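Local coordinates for protein tudor (Drosophila melanogaster, PDB 4Q5W), which is required in oogenesis for primordial germ cell formation and probably acts in piRNA-guided transposon repression, this piece being its extended Tudor 9 domain, at residues R65-Y77 against V89-I103. Numbering follows the deposited sequence. Where two conformers were deposited one is given.
Sequences RSRILEVLEDDQY and VVDKLYELPQEFTLI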
loop_
_atom_site.group_PDB
_atom_site.type_symbol
_atom_site.label_atom_id
_atom_site.label_comp_id
_atom_site.label_asym_id
_atom_site.label_seq_id
_atom_site.Cartn_x
_atom_site.Cartn_y
_atom_site.Cartn_z
ATOM N N ARG A 65 -2.892 1.071 -12.603
ATOM C CA ARG A 65 -3.977 2.020 -12.462
ATOM C C ARG A 65 -3.565 3.093 -11.471
ATOM O O ARG A 65 -2.992 2.791 -10.422
ATOM C CB ARG A 65 -5.245 1.338 -11.965
ATOM C CG ARG A 65 -5.807 0.320 -12.942
ATOM C CD ARG A 65 -7.279 0.111 -12.682
ATOM N NE ARG A 65 -7.516 -0.512 -11.381
ATOM C CZ ARG A 65 -8.721 -0.647 -10.840
ATOM N NH1 ARG A 65 -8.857 -1.226 -9.649
ATOM N NH2 ARG A 65 -9.786 -0.204 -11.497
ATOM N N SER A 66 -3.871 4.344 -11.794
ATOM C CA SER A 66 -3.407 5.461 -10.984
ATOM C C SER A 66 -4.449 6.549 -10.806
ATOM O O SER A 66 -5.382 6.665 -11.596
ATOM C CB SER A 66 -2.158 6.075 -11.616
ATOM O OG SER A 66 -2.402 6.383 -12.983
ATOM N N ARG A 67 -4.258 7.365 -9.771
ATOM C CA ARG A 67 -5.077 8.549 -9.551
ATOM C C ARG A 67 -4.144 9.720 -9.276
ATOM O O ARG A 67 -3.171 9.591 -8.533
ATOM C CB ARG A 67 -6.052 8.362 -8.379
ATOM C CG ARG A 67 -6.882 9.601 -8.067
ATOM C CD ARG A 67 -8.055 9.304 -7.127
ATOM N NE ARG A 67 -7.660 8.448 -6.008
ATOM C CZ ARG A 67 -7.113 8.896 -4.883
ATOM N NH1 ARG A 67 -6.795 8.045 -3.913
ATOM N NH2 ARG A 67 -6.890 10.195 -4.719
ATOM N N ILE A 68 -4.434 10.859 -9.890
ATOM C CA ILE A 68 -3.596 12.038 -9.729
ATOM C C ILE A 68 -3.758 12.634 -8.336
ATOM O O ILE A 68 -4.865 12.992 -7.928
ATOM C CB ILE A 68 -3.937 13.118 -10.777
ATOM C CG1 ILE A 68 -3.851 12.538 -12.194
ATOM C CG2 ILE A 68 -3.011 14.315 -10.633
ATOM C CD1 ILE A 68 -2.473 12.059 -12.588
ATOM N N LEU A 69 -2.650 12.736 -7.613
ATOM C CA LEU A 69 -2.644 13.384 -6.307
ATOM C C LEU A 69 -2.294 14.867 -6.423
ATOM O O LEU A 69 -2.944 15.719 -5.811
ATOM C CB LEU A 69 -1.651 12.695 -5.379
ATOM C CG LEU A 69 -2.029 11.268 -4.975
ATOM C CD1 LEU A 69 -0.936 10.644 -4.137
ATOM C CD2 LEU A 69 -3.351 11.283 -4.216
ATOM N N GLU A 70 -1.260 15.171 -7.205
ATOM C CA GLU A 70 -0.805 16.545 -7.362
ATOM C C GLU A 70 -0.349 16.833 -8.789
ATOM O O GLU A 70 0.306 16.005 -9.422
ATOM C CB GLU A 70 0.332 16.840 -6.379
ATOM C CG GLU A 70 0.740 18.301 -6.305
ATOM C CD GLU A 70 1.794 18.558 -5.246
ATOM O OE1 GLU A 70 2.202 17.596 -4.564
ATOM O OE2 GLU A 70 2.219 19.723 -5.100
ATOM N N VAL A 71 -0.718 18.005 -9.288
ATOM C CA VAL A 71 -0.239 18.480 -10.576
ATOM C C VAL A 71 1.015 19.296 -10.281
ATOM O O VAL A 71 0.944 20.355 -9.652
ATOM C CB VAL A 71 -1.306 19.330 -11.287
ATOM C CG1 VAL A 71 -0.784 19.855 -12.616
ATOM C CG2 VAL A 71 -2.563 18.498 -11.509
ATOM N N LEU A 72 2.164 18.785 -10.709
ATOM C CA LEU A 72 3.449 19.398 -10.380
ATOM C C LEU A 72 3.954 20.298 -11.497
ATOM O O LEU A 72 3.385 20.338 -12.586
ATOM C CB LEU A 72 4.488 18.315 -10.089
ATOM C CG LEU A 72 4.161 17.393 -8.919
ATOM C CD1 LEU A 72 5.152 16.249 -8.848
ATOM C CD2 LEU A 72 4.160 18.185 -7.626
ATOM N N GLU A 73 5.034 21.021 -11.219
ATOM C CA GLU A 73 5.694 21.815 -12.244
ATOM C C GLU A 73 6.416 20.899 -13.226
ATOM O O GLU A 73 6.583 19.707 -12.960
ATOM C CB GLU A 73 6.678 22.801 -11.608
ATOM C CG GLU A 73 6.032 23.804 -10.657
ATOM C CD GLU A 73 5.105 24.793 -11.361
ATOM O OE1 GLU A 73 5.166 24.903 -12.607
ATOM O OE2 GLU A 73 4.314 25.465 -10.663
ATOM N N ASP A 74 6.829 21.462 -14.360
ATOM C CA ASP A 74 7.554 20.725 -15.398
ATOM C C ASP A 74 6.753 19.551 -15.959
ATOM O O ASP A 74 7.320 18.545 -16.393
ATOM C CB ASP A 74 8.925 20.262 -14.892
ATOM C CG ASP A 74 9.922 21.400 -14.779
ATOM O OD1 ASP A 74 9.941 22.078 -13.729
ATOM O OD2 ASP A 74 10.689 21.614 -15.741
ATOM N N ASP A 75 5.433 19.697 -15.949
ATOM C CA ASP A 75 4.528 18.684 -16.481
ATOM C C ASP A 75 4.703 17.311 -15.830
ATOM O O ASP A 75 4.595 16.279 -16.493
ATOM C CB ASP A 75 4.660 18.584 -18.001
ATOM C CG ASP A 75 3.969 19.727 -18.715
ATOM O OD1 ASP A 75 3.893 20.832 -18.132
ATOM O OD2 ASP A 75 3.491 19.520 -19.852
ATOM N N GLN A 76 4.976 17.312 -14.534
ATOM C CA GLN A 76 5.032 16.065 -13.779
ATOM C C GLN A 76 3.793 15.925 -12.907
ATOM O O GLN A 76 3.087 16.901 -12.660
ATOM C CB GLN A 76 6.301 16.011 -12.930
ATOM C CG GLN A 76 7.574 15.913 -13.754
ATOM C CD GLN A 76 8.757 15.444 -12.937
ATOM O OE1 GLN A 76 9.058 16.003 -11.882
ATOM N NE2 GLN A 76 9.429 14.402 -13.412
ATOM N N TYR A 77 3.528 14.705 -12.451
ATOM C CA TYR A 77 2.391 14.439 -11.578
ATOM C C TYR A 77 2.826 13.517 -10.458
ATOM O O TYR A 77 3.571 12.572 -10.697
ATOM C CB TYR A 77 1.277 13.726 -12.347
ATOM C CG TYR A 77 0.750 14.470 -13.549
ATOM C CD1 TYR A 77 -0.430 15.195 -13.470
ATOM C CD2 TYR A 77 1.410 14.421 -14.770
ATOM C CE1 TYR A 77 -0.929 15.865 -14.565
ATOM C CE2 TYR A 77 0.920 15.098 -15.878
ATOM C CZ TYR A 77 -0.254 15.815 -15.766
ATOM O OH TYR A 77 -0.769 16.479 -16.850
ATOM N N VAL A 89 6.189 9.652 -8.839
ATOM C CA VAL A 89 6.130 10.826 -9.699
ATOM C C VAL A 89 6.461 10.431 -11.122
ATOM O O VAL A 89 7.500 9.814 -11.380
ATOM C CB VAL A 89 7.104 11.918 -9.234
ATOM C CG1 VAL A 89 7.224 13.011 -10.282
ATOM C CG2 VAL A 89 6.647 12.492 -7.903
ATOM N N VAL A 90 5.566 10.781 -12.042
ATOM C CA VAL A 90 5.714 10.412 -13.440
ATOM C C VAL A 90 5.619 11.655 -14.319
ATOM O O VAL A 90 5.169 12.717 -13.872
ATOM C CB VAL A 90 4.628 9.409 -13.864
ATOM C CG1 VAL A 90 4.636 8.190 -12.941
ATOM C CG2 VAL A 90 3.269 10.076 -13.830
ATOM N N ASP A 91 6.051 11.531 -15.568
ATOM C CA ASP A 91 5.949 12.647 -16.493
ATOM C C ASP A 91 5.097 12.301 -17.707
ATOM O O ASP A 91 5.007 13.082 -18.651
ATOM C CB ASP A 91 7.335 13.155 -16.919
ATOM C CG ASP A 91 8.126 12.129 -17.703
ATOM O OD1 ASP A 91 7.672 10.972 -17.812
ATOM O OD2 ASP A 91 9.213 12.486 -18.212
ATOM N N LYS A 92 4.469 11.134 -17.663
ATOM C CA LYS A 92 3.607 10.678 -18.748
ATOM C C LYS A 92 2.414 9.899 -18.209
ATOM O O LYS A 92 2.556 9.052 -17.330
ATOM C CB LYS A 92 4.394 9.810 -19.727
ATOM C CG LYS A 92 3.596 9.376 -20.940
ATOM C CD LYS A 92 4.454 8.550 -21.879
ATOM C CE LYS A 92 3.710 8.199 -23.154
ATOM N NZ LYS A 92 4.538 7.354 -24.051
ATOM N N LEU A 93 1.238 10.185 -18.753
ATOM C CA LEU A 93 0.006 9.545 -18.314
ATOM C C LEU A 93 -0.639 8.832 -19.487
ATOM O O LEU A 93 -0.551 9.302 -20.628
ATOM C CB LEU A 93 -0.971 10.595 -17.788
ATOM C CG LEU A 93 -0.495 11.449 -16.612
ATOM C CD1 LEU A 93 -1.554 12.466 -16.250
ATOM C CD2 LEU A 93 -0.133 10.579 -15.406
ATOM N N TYR A 94 -1.291 7.713 -19.201
ATOM C CA TYR A 94 -2.042 6.986 -20.217
ATOM C C TYR A 94 -3.512 6.949 -19.813
ATOM O O TYR A 94 -3.841 7.066 -18.626
ATOM C CB TYR A 94 -1.515 5.553 -20.373
ATOM C CG TYR A 94 -0.061 5.459 -20.754
ATOM C CD1 TYR A 94 0.933 5.483 -19.779
ATOM C CD2 TYR A 94 0.323 5.331 -22.085
ATOM C CE1 TYR A 94 2.264 5.389 -20.120
ATOM C CE2 TYR A 94 1.655 5.238 -22.437
ATOM C CZ TYR A 94 2.618 5.271 -21.448
ATOM O OH TYR A 94 3.939 5.183 -21.790
ATOM N N GLU A 95 -4.391 6.794 -20.799
ATOM C CA GLU A 95 -5.820 6.657 -20.537
ATOM C C GLU A 95 -6.097 5.327 -19.847
ATOM O O GLU A 95 -5.473 4.320 -20.155
ATOM C CB GLU A 95 -6.625 6.719 -21.838
ATOM C CG GLU A 95 -6.302 7.888 -22.751
ATOM C CD GLU A 95 -6.777 9.232 -22.215
ATOM O OE1 GLU A 95 -7.414 9.274 -21.144
ATOM O OE2 GLU A 95 -6.512 10.258 -22.878
ATOM N N LEU A 96 -7.043 5.329 -18.920
ATOM C CA LEU A 96 -7.509 4.085 -18.313
ATOM C C LEU A 96 -8.483 3.388 -19.259
ATOM O O LEU A 96 -9.518 3.959 -19.616
ATOM C CB LEU A 96 -8.203 4.377 -16.989
ATOM C CG LEU A 96 -8.748 3.144 -16.260
ATOM C CD1 LEU A 96 -7.590 2.323 -15.718
ATOM C CD2 LEU A 96 -9.695 3.570 -15.158
ATOM N N PRO A 97 -8.157 2.157 -19.679
ATOM C CA PRO A 97 -9.073 1.428 -20.560
ATOM C C PRO A 97 -10.455 1.301 -19.925
ATOM O O PRO A 97 -10.560 1.126 -18.703
ATOM C CB PRO A 97 -8.408 0.056 -20.693
ATOM C CG PRO A 97 -6.944 0.343 -20.534
ATOM C CD PRO A 97 -6.889 1.429 -19.471
ATOM N N GLN A 98 -11.492 1.407 -20.752
ATOM C CA GLN A 98 -12.879 1.450 -20.286
ATOM C C GLN A 98 -13.289 0.290 -19.377
ATOM O O GLN A 98 -14.122 0.460 -18.474
ATOM C CB GLN A 98 -13.826 1.514 -21.492
ATOM C CG GLN A 98 -15.293 1.715 -21.135
ATOM C CD GLN A 98 -15.559 3.040 -20.439
ATOM O OE1 GLN A 98 -14.733 3.957 -20.476
ATOM N NE2 GLN A 98 -16.727 3.153 -19.814
ATOM N N GLU A 99 -12.714 -0.882 -19.622
ATOM C CA GLU A 99 -13.093 -2.093 -18.880
ATOM C C GLU A 99 -12.779 -2.024 -17.384
ATOM O O GLU A 99 -13.289 -2.834 -16.602
ATOM C CB GLU A 99 -12.448 -3.337 -19.502
ATOM C CG GLU A 99 -10.922 -3.315 -19.520
ATOM C CD GLU A 99 -10.323 -4.577 -20.109
ATOM O OE1 GLU A 99 -11.052 -5.583 -20.240
ATOM O OE2 GLU A 99 -9.120 -4.569 -20.446
ATOM N N PHE A 100 -11.955 -1.054 -16.988
ATOM C CA PHE A 100 -11.540 -0.916 -15.593
ATOM C C PHE A 100 -12.291 0.163 -14.827
ATOM O O PHE A 100 -12.163 0.246 -13.606
ATOM C CB PHE A 100 -10.050 -0.570 -15.506
ATOM C CG PHE A 100 -9.146 -1.602 -16.105
ATOM C CD1 PHE A 100 -8.911 -2.802 -15.448
ATOM C CD2 PHE A 100 -8.507 -1.363 -17.308
ATOM C CE1 PHE A 100 -8.073 -3.753 -15.996
ATOM C CE2 PHE A 100 -7.665 -2.310 -17.862
ATOM C CZ PHE A 100 -7.446 -3.505 -17.200
ATOM N N THR A 101 -13.069 0.984 -15.534
ATOM C CA THR A 101 -13.701 2.168 -14.949
ATOM C C THR A 101 -14.472 1.912 -13.649
ATOM O O THR A 101 -14.406 2.700 -12.708
ATOM C CB THR A 101 -14.652 2.831 -15.959
ATOM O OG1 THR A 101 -13.960 3.037 -17.196
ATOM C CG2 THR A 101 -15.162 4.162 -15.420
ATOM N N LEU A 102 -15.215 0.811 -13.605
ATOM C CA LEU A 102 -16.074 0.540 -12.447
ATOM C C LEU A 102 -15.485 -0.432 -11.426
ATOM O O LEU A 102 -16.127 -0.751 -10.431
ATOM C CB LEU A 102 -17.420 0.001 -12.920
ATOM C CG LEU A 102 -18.162 0.944 -13.862
ATOM C CD1 LEU A 102 -19.307 0.215 -14.519
ATOM C CD2 LEU A 102 -18.658 2.127 -13.068
ATOM N N ILE A 103 -14.276 -0.910 -11.678
ATOM C CA ILE A 103 -13.628 -1.846 -10.765
ATOM C C ILE A 103 -12.965 -1.080 -9.622
ATOM O O ILE A 103 -12.055 -0.291 -9.846
ATOM C CB ILE A 103 -12.554 -2.686 -11.485
ATOM C CG1 ILE A 103 -13.114 -3.273 -12.792
ATOM C CG2 ILE A 103 -12.005 -3.769 -10.552
ATOM C CD1 ILE A 103 -14.274 -4.229 -12.601
HETATM O O HOH W 1 3.652 15.523 -18.796
#
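R65 and I103 illustrate how a buried arginine can tie a chain turn to a strand. From CB, the R65 chain heads toward 89-103; CG and then CD run obliquely past the L96 methyl CD1, with CD 3.8 Å from it, and CD also lies 4.0 Å from F100 CB. A bend at chi3 (-66°) turns the guanidinium toward the type I turn F100-I103. There NH2 donates to I103 O at 2.8 Å, nearly straight at 160°, the acceptor lying close to the guanidinium plane, while NH1 adds a weak bond to the same oxygen. NH1 also pairs with D83 and reaches K104 O, so the guanidinium is held at several points. With an alanine here, D83 is likely to lose its charged mate and the I103 carbonyl its donors, and a gap would probably open beside L96.

At the other end of the contact, L93 sets its CD1 over the face of the Y77 ring, 3.6 Å from the centroid, a CH-pi contact, and meets I68 CD1 tip to tip. Y77 and V90 form an antiparallel hydrogen-bonded pair, Y77 N to V90 O measuring 2.9 Å, and a water bridges D75 O and D91 O. In this Tudor domain, strand 77-81 lies between 63-71 and 87-90, and the chain leaving 87-90 packs L93 and L96 on strand 52-56 before F100 meets helix 25-37.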